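Local atomic coordinates of SusD homolog (Bacteroides ovatus, PDB entry 4F53), a protein that probably binds mucin O-glycans at the cell surface, as a SusD-family outer membrane lipoprotein of a gut bacterium. Residues D91-F96 against N143-P148; D99-K104 against S137-A142; A265-Y270 against Q433-N438; N272-P277 against V414-S419. All coordinates share one frame; numbering follows the deposited sequence. Where two conformers were deposited one is given.

Interaction 1: residues D91-F96 against N143-P148; sequences DFYSKF and NAIKSP
I145 lies over one face of the Y93 ring, and A144 meets the same ring at its edge. This joins helix 82-106 to the loop between helices 110-131 and 152-173 of the SusD-like fold. The tight part is the isoleucine. Its CG1 sits 4.1 Å from the centroid of the Y93 ring, 15° off the normal, a CH-pi contact. I145 CD1 closes on Y93 CD1 at 3.6 Å. A chi1 of -151°, roughly anti to the backbone N, carries I145 CG1 and CD1 over the ring. A144 CB lies near the ring plane, 4.0 Å from Y93 CD2. A type I turn from N143 to K146 presents both residues. S147 OG closes the loop on itself with a 2.7 Å hydrogen bond to A144 O, the donor standing above the carbonyl plane. On the solvent side, N143 and K146 are exposed and do not touch the helix segment. Y93 OH is hydrogen-bonded to P135 O. Were Y93 an alanine, I145 and A144 would probably lose the ring they pack on, and P135 O its hydroxyl partner. The contact is apolar across the two segments, while the phenol reaches past them; the tyrosine thus serves both packing and a polar tie.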
loop_
_atom_site.group_PDB
_atom_site.type_symbol
_atom_site.label_atom_id
_atom_site.label_comp_id
_atom_site.label_asym_id
_atom_site.label_seq_id
_atom_site.Cartn_x
_atom_site.Cartn_y
_atom_site.Cartn_z
ATOM N N ASP A 91 -3.157 3.933 -16.874
ATOM C CA ASP A 91 -4.509 4.146 -16.376
ATOM C C ASP A 91 -4.574 5.195 -15.274
ATOM O O ASP A 91 -5.573 5.897 -15.211
ATOM C CB ASP A 91 -5.170 2.832 -15.945
ATOM C CG ASP A 91 -5.603 1.928 -17.093
ATOM O OD1 ASP A 91 -4.991 2.014 -18.195
ATOM O OD2 ASP A 91 -6.545 1.137 -16.895
ATOM N N PHE A 92 -3.520 5.386 -14.469
ATOM C CA PHE A 92 -3.537 6.474 -13.484
ATOM C C PHE A 92 -3.520 7.841 -14.171
ATOM O O PHE A 92 -4.263 8.724 -13.751
ATOM C CB PHE A 92 -2.386 6.382 -12.490
ATOM C CG PHE A 92 -2.671 5.466 -11.327
ATOM C CD1 PHE A 92 -3.612 5.814 -10.357
ATOM C CD2 PHE A 92 -1.989 4.268 -11.185
ATOM C CE1 PHE A 92 -3.868 4.970 -9.277
ATOM C CE2 PHE A 92 -2.232 3.437 -10.095
ATOM C CZ PHE A 92 -3.176 3.788 -9.157
ATOM N N TYR A 93 -2.732 7.990 -15.255
ATOM C CA TYR A 93 -2.637 9.247 -16.013
ATOM C C TYR A 93 -3.946 9.553 -16.756
ATOM O O TYR A 93 -4.403 10.689 -16.685
ATOM C CB TYR A 93 -1.434 9.235 -16.982
ATOM C CG TYR A 93 -0.115 9.437 -16.263
ATOM C CD1 TYR A 93 0.503 8.386 -15.582
ATOM C CD2 TYR A 93 0.495 10.690 -16.223
ATOM C CE1 TYR A 93 1.703 8.572 -14.902
ATOM C CE2 TYR A 93 1.697 10.885 -15.546
ATOM C CZ TYR A 93 2.302 9.822 -14.900
ATOM O OH TYR A 93 3.467 10.019 -14.217
ATOM N N SER A 94 -4.565 8.544 -17.420
ATOM C CA SER A 94 -5.836 8.660 -18.170
ATOM C C SER A 94 -7.006 9.024 -17.269
ATOM O O SER A 94 -7.912 9.766 -17.668
ATOM C CB SER A 94 -6.183 7.337 -18.855
ATOM O OG SER A 94 -5.129 6.869 -19.676
ATOM N N LYS A 95 -7.009 8.448 -16.067
ATOM C CA LYS A 95 -8.111 8.647 -15.135
ATOM C C LYS A 95 -7.945 9.903 -14.288
ATOM O O LYS A 95 -8.959 10.490 -13.911
ATOM C CB LYS A 95 -8.283 7.426 -14.224
ATOM C CG LYS A 95 -8.747 6.191 -14.983
ATOM C CD LYS A 95 -8.714 4.987 -14.065
ATOM C CE LYS A 95 -8.885 3.698 -14.822
ATOM N NZ LYS A 95 -10.290 3.500 -15.228
ATOM N N PHE A 96 -6.698 10.311 -13.970
ATOM C CA PHE A 96 -6.479 11.465 -13.101
ATOM C C PHE A 96 -6.403 12.820 -13.831
ATOM O O PHE A 96 -7.127 13.760 -13.455
ATOM C CB PHE A 96 -5.197 11.288 -12.223
ATOM C CG PHE A 96 -5.101 12.310 -11.114
ATOM C CD1 PHE A 96 -4.502 13.555 -11.336
ATOM C CD2 PHE A 96 -5.661 12.056 -9.863
ATOM C CE1 PHE A 96 -4.483 14.527 -10.330
ATOM C CE2 PHE A 96 -5.628 13.020 -8.851
ATOM C CZ PHE A 96 -5.074 14.263 -9.101
ATOM N N ASN A 143 -1.722 15.129 -23.593
ATOM C CA ASN A 143 -1.471 13.711 -23.290
ATOM C C ASN A 143 -0.415 13.662 -22.190
ATOM O O ASN A 143 0.790 13.586 -22.475
ATOM C CB ASN A 143 -1.036 12.953 -24.563
ATOM C CG ASN A 143 -0.804 11.462 -24.419
ATOM O OD1 ASN A 143 -0.902 10.878 -23.340
ATOM N ND2 ASN A 143 -0.485 10.805 -25.524
ATOM N N ALA A 144 -0.883 13.768 -20.928
ATOM C CA ALA A 144 -0.095 13.837 -19.694
ATOM C C ALA A 144 1.126 12.902 -19.650
ATOM O O ALA A 144 2.213 13.386 -19.381
ATOM C CB ALA A 144 -0.987 13.562 -18.499
ATOM N N ILE A 145 0.954 11.597 -19.931
ATOM C CA ILE A 145 2.010 10.568 -19.878
ATOM C C ILE A 145 3.089 10.740 -21.000
ATOM O O ILE A 145 4.221 10.260 -20.837
ATOM C CB ILE A 145 1.380 9.142 -19.902
ATOM C CG1 ILE A 145 2.268 8.113 -19.164
ATOM C CG2 ILE A 145 0.962 8.682 -21.315
ATOM C CD1 ILE A 145 1.536 6.923 -18.688
ATOM N N LYS A 146 2.716 11.405 -22.123
ATOM C CA LYS A 146 3.592 11.645 -23.267
ATOM C C LYS A 146 4.349 12.948 -23.008
ATOM O O LYS A 146 4.110 13.986 -23.648
ATOM C CB LYS A 146 2.792 11.665 -24.589
ATOM C CG LYS A 146 3.654 11.506 -25.844
ATOM C CD LYS A 146 2.846 11.769 -27.091
ATOM C CE LYS A 146 3.525 11.313 -28.358
ATOM N NZ LYS A 146 2.532 11.047 -29.435
ATOM N N SER A 147 5.251 12.880 -22.018
ATOM C CA SER A 147 6.031 14.011 -21.532
ATOM C C SER A 147 7.405 13.561 -20.985
ATOM O O SER A 147 7.566 12.372 -20.667
ATOM C CB SER A 147 5.250 14.700 -20.404
ATOM O OG SER A 147 3.904 14.987 -20.755
ATOM N N PRO A 148 8.384 14.499 -20.794
ATOM C CA PRO A 148 9.652 14.115 -20.125
ATOM C C PRO A 148 9.410 13.646 -18.674
ATOM O O PRO A 148 8.475 14.110 -18.007
ATOM C CB PRO A 148 10.481 15.405 -20.162
ATOM C CG PRO A 148 9.834 16.247 -21.250
ATOM C CD PRO A 148 8.385 15.935 -21.159
#

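Interaction 2: residues D99-K104 against S137-A142. With ACT (acetate ion), chain C.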
loop_
_atom_site.group_PDB
_atom_site.type_symbol
_atom_site.label_atom_id
_atom_site.label_comp_id
_atom_site.label_asym_id
_atom_site.label_seq_id
_atom_site.Cartn_x
_atom_site.Cartn_y
_atom_site.Cartn_z
ATOM N N ASP A 99 -9.409 15.280 -15.595
ATOM C CA ASP A 99 -10.238 15.932 -14.570
ATOM C C ASP A 99 -9.453 16.980 -13.781
ATOM O O ASP A 99 -10.001 18.040 -13.456
ATOM C CB ASP A 99 -10.849 14.906 -13.616
ATOM C CG ASP A 99 -12.044 14.146 -14.179
ATOM O OD1 ASP A 99 -12.422 14.400 -15.347
ATOM O OD2 ASP A 99 -12.618 13.314 -13.447
ATOM N N TYR A 100 -8.175 16.687 -13.477
ATOM C CA TYR A 100 -7.290 17.591 -12.750
ATOM C C TYR A 100 -7.118 18.909 -13.533
ATOM O O TYR A 100 -7.315 19.993 -12.969
ATOM C CB TYR A 100 -5.940 16.905 -12.478
ATOM C CG TYR A 100 -4.852 17.816 -11.968
ATOM C CD1 TYR A 100 -4.770 18.149 -10.619
ATOM C CD2 TYR A 100 -3.893 18.340 -12.832
ATOM C CE1 TYR A 100 -3.759 18.980 -10.141
ATOM C CE2 TYR A 100 -2.884 19.179 -12.369
ATOM C CZ TYR A 100 -2.822 19.502 -11.025
ATOM O OH TYR A 100 -1.813 20.324 -10.585
ATOM N N PHE A 101 -6.794 18.818 -14.825
ATOM C CA PHE A 101 -6.620 20.014 -15.661
ATOM C C PHE A 101 -7.943 20.767 -15.822
ATOM O O PHE A 101 -7.948 21.998 -15.810
ATOM C CB PHE A 101 -6.035 19.639 -17.036
ATOM C CG PHE A 101 -4.613 19.126 -16.976
ATOM C CD1 PHE A 101 -3.608 19.878 -16.373
ATOM C CD2 PHE A 101 -4.261 17.929 -17.596
ATOM C CE1 PHE A 101 -2.292 19.411 -16.330
ATOM C CE2 PHE A 101 -2.940 17.466 -17.554
ATOM C CZ PHE A 101 -1.970 18.204 -16.914
ATOM N N ASN A 102 -9.063 20.032 -15.912
ATOM C CA ASN A 102 -10.385 20.618 -16.056
ATOM C C ASN A 102 -10.770 21.410 -14.797
ATOM O O ASN A 102 -11.200 22.557 -14.939
ATOM C CB ASN A 102 -11.416 19.547 -16.392
ATOM C CG ASN A 102 -12.738 20.079 -16.874
ATOM O OD1 ASN A 102 -12.904 21.270 -17.181
ATOM N ND2 ASN A 102 -13.719 19.204 -16.935
ATOM N N LEU A 103 -10.581 20.822 -13.589
ATOM C CA LEU A 103 -10.862 21.461 -12.292
ATOM C C LEU A 103 -10.093 22.779 -12.145
ATOM O O LEU A 103 -10.650 23.743 -11.622
ATOM C CB LEU A 103 -10.517 20.516 -11.116
ATOM C CG LEU A 103 -10.947 20.962 -9.702
ATOM C CD1 LEU A 103 -11.315 19.783 -8.851
ATOM C CD2 LEU A 103 -9.851 21.757 -9.003
ATOM N N LYS A 104 -8.814 22.815 -12.591
ATOM C CA LYS A 104 -7.964 24.004 -12.532
ATOM C C LYS A 104 -8.517 25.112 -13.463
ATOM O O LYS A 104 -8.352 26.289 -13.147
ATOM C CB LYS A 104 -6.507 23.663 -12.882
ATOM C CG LYS A 104 -5.745 22.920 -11.776
ATOM C CD LYS A 104 -4.441 22.387 -12.335
ATOM C CE LYS A 104 -3.229 23.077 -11.780
ATOM N NZ LYS A 104 -1.998 22.728 -12.546
ATOM N N SER A 137 6.317 17.065 -13.170
ATOM C CA SER A 137 6.348 18.526 -13.333
ATOM C C SER A 137 6.149 18.979 -14.785
ATOM O O SER A 137 5.726 20.115 -14.989
ATOM C CB SER A 137 7.647 19.117 -12.794
ATOM O OG SER A 137 8.777 18.747 -13.564
ATOM N N LYS A 138 6.416 18.115 -15.780
ATOM C CA LYS A 138 6.288 18.548 -17.181
ATOM C C LYS A 138 5.084 17.920 -17.927
ATOM O O LYS A 138 5.092 17.906 -19.158
ATOM C CB LYS A 138 7.590 18.259 -17.946
ATOM C CG LYS A 138 8.783 19.026 -17.410
ATOM C CD LYS A 138 10.061 18.391 -17.873
ATOM C CE LYS A 138 11.260 19.128 -17.342
ATOM N NZ LYS A 138 12.516 18.388 -17.632
ATOM N N VAL A 139 4.042 17.448 -17.200
ATOM C CA VAL A 139 2.869 16.828 -17.828
ATOM C C VAL A 139 2.076 17.880 -18.640
ATOM O O VAL A 139 1.783 18.981 -18.145
ATOM C CB VAL A 139 1.941 16.034 -16.866
ATOM C CG1 VAL A 139 2.656 14.831 -16.267
ATOM C CG2 VAL A 139 1.358 16.925 -15.777
ATOM N N GLY A 140 1.803 17.528 -19.897
ATOM C CA GLY A 140 1.031 18.349 -20.817
ATOM C C GLY A 140 -0.452 18.115 -20.626
ATOM O O GLY A 140 -0.863 17.028 -20.205
ATOM N N ALA A 141 -1.276 19.128 -20.942
ATOM C CA ALA A 141 -2.730 19.016 -20.815
ATOM C C ALA A 141 -3.318 18.121 -21.914
ATOM O O ALA A 141 -4.388 17.545 -21.711
ATOM C CB ALA A 141 -3.370 20.393 -20.852
ATOM N N ALA A 142 -2.592 17.964 -23.046
ATOM C CA ALA A 142 -3.009 17.162 -24.200
ATOM C C ALA A 142 -2.927 15.647 -23.918
ATOM O O ALA A 142 -3.948 14.963 -24.016
ATOM C CB ALA A 142 -2.165 17.520 -25.419
HETATM C C ACT C . 1.419 21.238 -13.191
HETATM O O ACT C . 0.712 21.031 -14.204
HETATM O OXT ACT C . 1.101 22.031 -12.231
HETATM C CH3 ACT C . 2.775 20.474 -13.107
#
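F101 projects from helix 82-106 onto the loop 137-142, a helix-to-loop contact at the surface of the TPR-like, SusD-family fold. The loop joins helices 110-131 and 152-173. From CB the side chain heads toward the loop, with CG anti to the carbonyl carbon (chi1 -67°). CG carries the ring out between two neighbours. Y100 CD2 lies over one face and A141 CA over the opposite one. F101 CD2 meets A141 CA at 3.7 Å, with A141 CB a little farther off. A141 CA is 3.9 Å from the centroid of the F101 ring and 24° off its normal, a CH-pi contact. Next along this side, F101 CE2 comes to 3.4 Å from G140 O, which approaches obliquely. On the other side, CE1 has an acetate oxygen as its neighbour, near the ring plane. The tip, F101 CZ, meets V139 CG2 at 3.7 Å, again near the ring plane. V139 also packs on Y93, Y97 and R120, which ties the loop to helices 82-106 and 110-131. Beside the ring, K104 lays its CD over one face of Y100, and a bend at chi3 helps bring NZ to the phenol. Y100 OH is also hydrogen-bonded to E117. The acetate probably comes from the crystallisation liquor. K104 NZ gives a 3.1 Å hydrogen bond to Y100 OH and a weak one, 3.2 Å, to OXT of the acetate.

Interaction 3: residues A265-Y270 against Q433-N438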
loop_
_atom_site.group_PDB
_atom_site.type_symbol
_atom_site.label_atom_id
_atom_site.label_comp_id
_atom_site.label_asym_id
_atom_site.label_seq_id
_atom_site.Cartn_x
_atom_site.Cartn_y
_atom_site.Cartn_z
ATOM N N ALA A 265 -0.842 -16.710 3.055
ATOM C CA ALA A 265 -0.345 -17.618 4.079
ATOM C C ALA A 265 0.532 -16.826 5.104
ATOM O O ALA A 265 0.509 -17.135 6.293
ATOM C CB ALA A 265 0.454 -18.731 3.423
ATOM N N ASP A 266 1.251 -15.773 4.639
ATOM C CA ASP A 266 2.095 -14.919 5.476
ATOM C C ASP A 266 1.289 -14.205 6.580
ATOM O O ASP A 266 1.692 -14.216 7.736
ATOM C CB ASP A 266 2.832 -13.861 4.612
ATOM C CG ASP A 266 3.459 -14.437 3.355
ATOM O OD1 ASP A 266 2.706 -14.759 2.408
ATOM O OD2 ASP A 266 4.678 -14.618 3.342
ATOM N N LEU A 267 0.160 -13.600 6.217
ATOM C CA LEU A 267 -0.690 -12.859 7.133
ATOM C C LEU A 267 -1.274 -13.778 8.217
ATOM O O LEU A 267 -1.246 -13.394 9.380
ATOM C CB LEU A 267 -1.792 -12.130 6.339
ATOM C CG LEU A 267 -2.546 -10.967 6.989
ATOM C CD1 LEU A 267 -1.615 -9.863 7.497
ATOM C CD2 LEU A 267 -3.517 -10.374 6.019
ATOM N N THR A 268 -1.731 -15.002 7.871
ATOM C CA THR A 268 -2.237 -15.911 8.892
ATOM C C THR A 268 -1.065 -16.493 9.734
ATOM O O THR A 268 -1.265 -16.749 10.917
ATOM C CB THR A 268 -3.180 -16.993 8.315
ATOM O OG1 THR A 268 -2.486 -17.781 7.356
ATOM C CG2 THR A 268 -4.463 -16.387 7.686
ATOM N N CYS A 269 0.149 -16.635 9.174
ATOM C CA CYS A 269 1.309 -17.119 9.941
ATOM C C CYS A 269 1.643 -16.174 11.115
ATOM O O CYS A 269 1.802 -16.638 12.240
ATOM C CB CYS A 269 2.518 -17.318 9.039
ATOM S SG CYS A 269 2.477 -18.865 8.111
ATOM N N TYR A 270 1.730 -14.862 10.848
ATOM C CA TYR A 270 2.018 -13.868 11.882
ATOM C C TYR A 270 0.873 -13.734 12.873
ATOM O O TYR A 270 1.100 -13.726 14.070
ATOM C CB TYR A 270 2.285 -12.480 11.259
ATOM C CG TYR A 270 3.681 -12.315 10.693
ATOM C CD1 TYR A 270 4.751 -11.978 11.514
ATOM C CD2 TYR A 270 3.921 -12.440 9.325
ATOM C CE1 TYR A 270 6.035 -11.810 10.999
ATOM C CE2 TYR A 270 5.203 -12.264 8.795
ATOM C CZ TYR A 270 6.256 -11.955 9.642
ATOM O OH TYR A 270 7.508 -11.742 9.155
ATOM N N GLN A 433 4.242 -4.740 12.967
ATOM C CA GLN A 433 2.985 -4.332 13.574
ATOM C C GLN A 433 2.280 -3.305 12.692
ATOM O O GLN A 433 1.081 -3.387 12.573
ATOM C CB GLN A 433 3.175 -3.852 15.016
ATOM C CG GLN A 433 3.364 -5.044 15.969
ATOM C CD GLN A 433 2.185 -5.985 16.048
ATOM O OE1 GLN A 433 1.003 -5.583 16.024
ATOM N NE2 GLN A 433 2.483 -7.255 16.227
ATOM N N LYS A 434 3.012 -2.411 12.007
ATOM C CA LYS A 434 2.416 -1.481 11.031
ATOM C C LYS A 434 1.784 -2.267 9.864
ATOM O O LYS A 434 0.712 -1.923 9.392
ATOM C CB LYS A 434 3.473 -0.491 10.503
ATOM C CG LYS A 434 2.874 0.598 9.602
ATOM C CD LYS A 434 3.818 1.770 9.391
ATOM C CE LYS A 434 4.676 1.648 8.175
ATOM N NZ LYS A 434 5.584 2.800 8.101
ATOM N N TRP A 435 2.462 -3.317 9.411
ATOM C CA TRP A 435 2.029 -4.189 8.316
ATOM C C TRP A 435 0.692 -4.901 8.670
ATOM O O TRP A 435 -0.221 -4.868 7.847
ATOM C CB TRP A 435 3.139 -5.178 7.978
ATOM C CG TRP A 435 2.815 -6.161 6.893
ATOM C CD1 TRP A 435 2.886 -5.950 5.546
ATOM C CD2 TRP A 435 2.478 -7.546 7.069
ATOM N NE1 TRP A 435 2.610 -7.121 4.867
ATOM C CE2 TRP A 435 2.385 -8.126 5.780
ATOM C CE3 TRP A 435 2.284 -8.370 8.202
ATOM C CZ2 TRP A 435 2.107 -9.494 5.586
ATOM C CZ3 TRP A 435 1.991 -9.715 8.004
ATOM C CH2 TRP A 435 1.934 -10.270 6.709
ATOM N N ILE A 436 0.568 -5.488 9.876
ATOM C CA ILE A 436 -0.694 -6.094 10.325
ATOM C C ILE A 436 -1.788 -5.021 10.348
ATOM O O ILE A 436 -2.850 -5.216 9.750
ATOM C CB ILE A 436 -0.582 -6.798 11.718
ATOM C CG1 ILE A 436 0.397 -8.005 11.675
ATOM C CG2 ILE A 436 -1.971 -7.245 12.210
ATOM C CD1 ILE A 436 0.877 -8.498 13.035
ATOM N N ALA A 437 -1.511 -3.869 10.977
ATOM C CA ALA A 437 -2.483 -2.790 11.103
ATOM C C ALA A 437 -2.902 -2.160 9.752
ATOM O O ALA A 437 -4.027 -1.681 9.652
ATOM C CB ALA A 437 -1.944 -1.705 12.022
ATOM N N ASN A 438 -2.018 -2.139 8.750
ATOM C CA ASN A 438 -2.292 -1.462 7.480
ATOM C C ASN A 438 -3.022 -2.310 6.475
ATOM O O ASN A 438 -3.384 -1.799 5.414
ATOM C CB ASN A 438 -1.030 -0.874 6.844
ATOM C CG ASN A 438 -1.073 0.624 6.769
ATOM O OD1 ASN A 438 -2.096 1.242 7.051
ATOM N ND2 ASN A 438 0.040 1.249 6.403
#
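W435, L267 and Y270 carry this helix-helix contact in the buried interior of the TPR-like, SusD-family fold. Helix 265-273 crosses helix 423-438 here. The axes of the two short segments pass 11.3 Å apart, with 115° between their directions. That wide gap is bridged by the indole. W435 has CG anti to its own backbone N, which sends the six-membered ring toward the other helix. L267 comes over one face of it. L267 CD1 stands 4.0 Å from the centroid of the six-membered ring of W435, 27° off the normal, a CH-pi contact. Y270 reaches the same end of the indole. Y270 CD2 is 3.6 Å from W435 CZ3, and the ring planes make 67°, an oblique meeting of two aromatics. W435 CZ3 is thus shared, since L267 CD1 lies equally near it at 3.6 Å. The polar ends of both aromatics point elsewhere: W435 NE1 is hydrogen-bonded to S59 O, and Y270 OH to K456 O. The indole N-H bond helps fix the turn of W435; the hydroxyl bond holds the far end of Y270 in place. D266 turns its carboxylate away to a salt bridge with R307 and a hydrogen bond with M458 N. Its backbone still meets the edge of the indole. The D266 carbonyl carbon C lies near the indole plane, 4.0 Å from W435 CH2.

Interaction 4: residues N272-P277 against V414-S419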
loop_
_atom_site.group_PDB
_atom_site.type_symbol
_atom_site.label_atom_id
_atom_site.label_comp_id
_atom_site.label_asym_id
_atom_site.label_seq_id
_atom_site.Cartn_x
_atom_site.Cartn_y
_atom_site.Cartn_z
ATOM N N ASN A 272 -1.705 -15.791 13.548
ATOM C CA ASN A 272 -1.933 -17.005 14.358
ATOM C C ASN A 272 -0.888 -17.083 15.468
ATOM O O ASN A 272 -1.258 -17.303 16.605
ATOM C CB ASN A 272 -1.909 -18.294 13.504
ATOM C CG ASN A 272 -3.188 -18.494 12.734
ATOM O OD1 ASN A 272 -4.224 -17.945 13.067
ATOM N ND2 ASN A 272 -3.167 -19.311 11.720
ATOM N N ALA A 273 0.411 -16.818 15.157
ATOM C CA ALA A 273 1.496 -16.852 16.152
ATOM C C ALA A 273 1.236 -15.868 17.289
ATOM O O ALA A 273 1.573 -16.154 18.435
ATOM C CB ALA A 273 2.815 -16.527 15.493
ATOM N N TYR A 274 0.640 -14.701 16.964
ATOM C CA TYR A 274 0.363 -13.675 17.968
ATOM C C TYR A 274 -1.032 -13.809 18.589
ATOM O O TYR A 274 -1.395 -12.946 19.394
ATOM C CB TYR A 274 0.533 -12.270 17.354
ATOM C CG TYR A 274 1.884 -12.024 16.714
ATOM C CD1 TYR A 274 3.028 -12.687 17.166
ATOM C CD2 TYR A 274 2.036 -11.085 15.703
ATOM C CE1 TYR A 274 4.262 -12.494 16.552
ATOM C CE2 TYR A 274 3.275 -10.843 15.123
ATOM C CZ TYR A 274 4.386 -11.561 15.536
ATOM O OH TYR A 274 5.614 -11.296 14.965
ATOM N N ASN A 275 -1.830 -14.854 18.204
ATOM C CA ASN A 275 -3.233 -15.062 18.653
ATOM C C ASN A 275 -3.978 -13.742 18.510
ATOM O O ASN A 275 -4.614 -13.264 19.436
ATOM C CB ASN A 275 -3.306 -15.599 20.102
ATOM C CG ASN A 275 -2.694 -16.973 20.247
ATOM O OD1 ASN A 275 -3.161 -17.950 19.644
ATOM N ND2 ASN A 275 -1.605 -17.076 21.012
ATOM N N ASP A 276 -3.765 -13.089 17.362
ATOM C CA ASP A 276 -4.283 -11.768 17.077
ATOM C C ASP A 276 -5.818 -11.736 17.004
ATOM O O ASP A 276 -6.417 -12.420 16.160
ATOM C CB ASP A 276 -3.650 -11.253 15.789
ATOM C CG ASP A 276 -3.586 -9.751 15.676
ATOM O OD1 ASP A 276 -4.617 -9.094 15.917
ATOM O OD2 ASP A 276 -2.521 -9.233 15.308
ATOM N N PRO A 277 -6.465 -10.908 17.863
ATOM C CA PRO A 277 -7.939 -10.766 17.780
ATOM C C PRO A 277 -8.409 -9.991 16.538
ATOM O O PRO A 277 -9.603 -9.950 16.282
ATOM C CB PRO A 277 -8.320 -10.026 19.074
ATOM C CG PRO A 277 -7.117 -9.333 19.490
ATOM C CD PRO A 277 -5.900 -10.073 18.946
ATOM N N VAL A 414 10.641 -12.184 15.291
ATOM C CA VAL A 414 9.878 -11.004 15.697
ATOM C C VAL A 414 8.592 -11.438 16.431
ATOM O O VAL A 414 7.881 -12.354 16.005
ATOM C CB VAL A 414 9.582 -10.016 14.509
ATOM C CG1 VAL A 414 8.540 -10.566 13.530
ATOM C CG2 VAL A 414 9.166 -8.635 15.013
ATOM N N THR A 415 8.333 -10.784 17.554
ATOM C CA THR A 415 7.132 -10.999 18.327
ATOM C C THR A 415 6.577 -9.616 18.713
ATOM O O THR A 415 7.083 -8.593 18.234
ATOM C CB THR A 415 7.326 -12.001 19.472
ATOM O OG1 THR A 415 6.012 -12.277 19.991
ATOM C CG2 THR A 415 8.302 -11.506 20.563
ATOM N N VAL A 416 5.484 -9.596 19.502
ATOM C CA VAL A 416 4.768 -8.376 19.854
ATOM C C VAL A 416 5.452 -7.585 20.985
ATOM O O VAL A 416 5.742 -6.401 20.782
ATOM C CB VAL A 416 3.280 -8.652 20.193
ATOM C CG1 VAL A 416 2.518 -7.343 20.399
ATOM C CG2 VAL A 416 2.623 -9.504 19.109
ATOM N N ALA A 417 5.647 -8.217 22.174
ATOM C CA ALA A 417 6.201 -7.559 23.372
ATOM C C ALA A 417 7.451 -6.737 23.011
ATOM O O ALA A 417 8.424 -7.284 22.484
ATOM C CB ALA A 417 6.495 -8.577 24.461
ATOM N N TRP A 418 7.345 -5.401 23.173
ATOM C CA TRP A 418 8.409 -4.441 22.881
ATOM C C TRP A 418 9.687 -4.809 23.652
ATOM O O TRP A 418 9.672 -4.842 24.878
ATOM C CB TRP A 418 7.955 -3.026 23.257
ATOM C CG TRP A 418 9.018 -2.005 23.004
ATOM C CD1 TRP A 418 9.919 -1.514 23.907
ATOM C CD2 TRP A 418 9.350 -1.416 21.742
ATOM N NE1 TRP A 418 10.751 -0.611 23.301
ATOM C CE2 TRP A 418 10.445 -0.547 21.963
ATOM C CE3 TRP A 418 8.832 -1.545 20.435
ATOM C CZ2 TRP A 418 10.990 0.240 20.945
ATOM C CZ3 TRP A 418 9.401 -0.795 19.413
ATOM C CH2 TRP A 418 10.458 0.097 19.676
ATOM N N SER A 419 10.786 -5.071 22.947
ATOM C CA SER A 419 12.004 -5.454 23.654
ATOM C C SER A 419 12.991 -4.286 23.802
ATOM O O SER A 419 13.830 -4.303 24.709
ATOM C CB SER A 419 12.685 -6.627 22.955
ATOM O OG SER A 419 12.903 -6.310 21.596
#
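Y274 lays one ring face against V416 and points its hydroxyl at the backbone of V414. The tyrosine follows the end of helix 265-273. The loop 414-419 lies between helices 379-383 and 423-438 of this SusD-family fold. V416 CG2 is the methyl over the ring, 3.8 Å from the Y274 centroid and 21° off the normal, a CH-pi contact. It sits toward the rim on the CB side, with Y274 CG at 3.6 Å. This methyl is anti to the V416 carbonyl carbon, while CG1 is the branch anti to N (chi1 -173°). T415 comes obliquely, and its CA is 3.7 Å from Y274 CE1. Its hydroxyl is taken by G387 O. At the far end of the ring, V414 O lies near the ring plane and accepts a 2.7 Å hydrogen bond from Y274 OH. The donor stands well above the carbonyl plane, off the lone pairs; the C=O...O angle is 109°. V414 CG1 flanks the same hydroxyl, 3.3 Å from Y274 OH. Behind Y274 the chain leaves the helix by a Schellman motif at N275, whose phi is positive. D276 then caps the next helix and pairs with R278. Y382 and Q433 also pack on Y274. A phenylalanine at Y274 would probably leave V414 O without this donor and the ring's end without its tie to the loop. The chemistry is mixed: a methyl packs on the ring face, and one hydroxyl ties the ring's end to the loop backbone.

The four contacts form two pairs. Interactions 1 and 2 share helix 82-106 and one loop, with centres about 9 Å apart. They touch where a weak hydrogen bond joins G140 N and S147 OG. Interactions 3 and 4 share helix 265-273, and their centres are about 10 Å apart. Q433 of helix 423-438 packs on V416 and Y274, and Y270 CE1 meets V414 CG1 at 3.8 Å. The pairs lie on opposite sides of the chain's centre. Centres of interactions 1 and 3 are about 34 Å apart, those of 2 and 4 about 47 Å. Interaction 3 is deepest, about 13 Å from the chain centre. The acetate, probably from the crystallisation liquor, lies beside interaction 2.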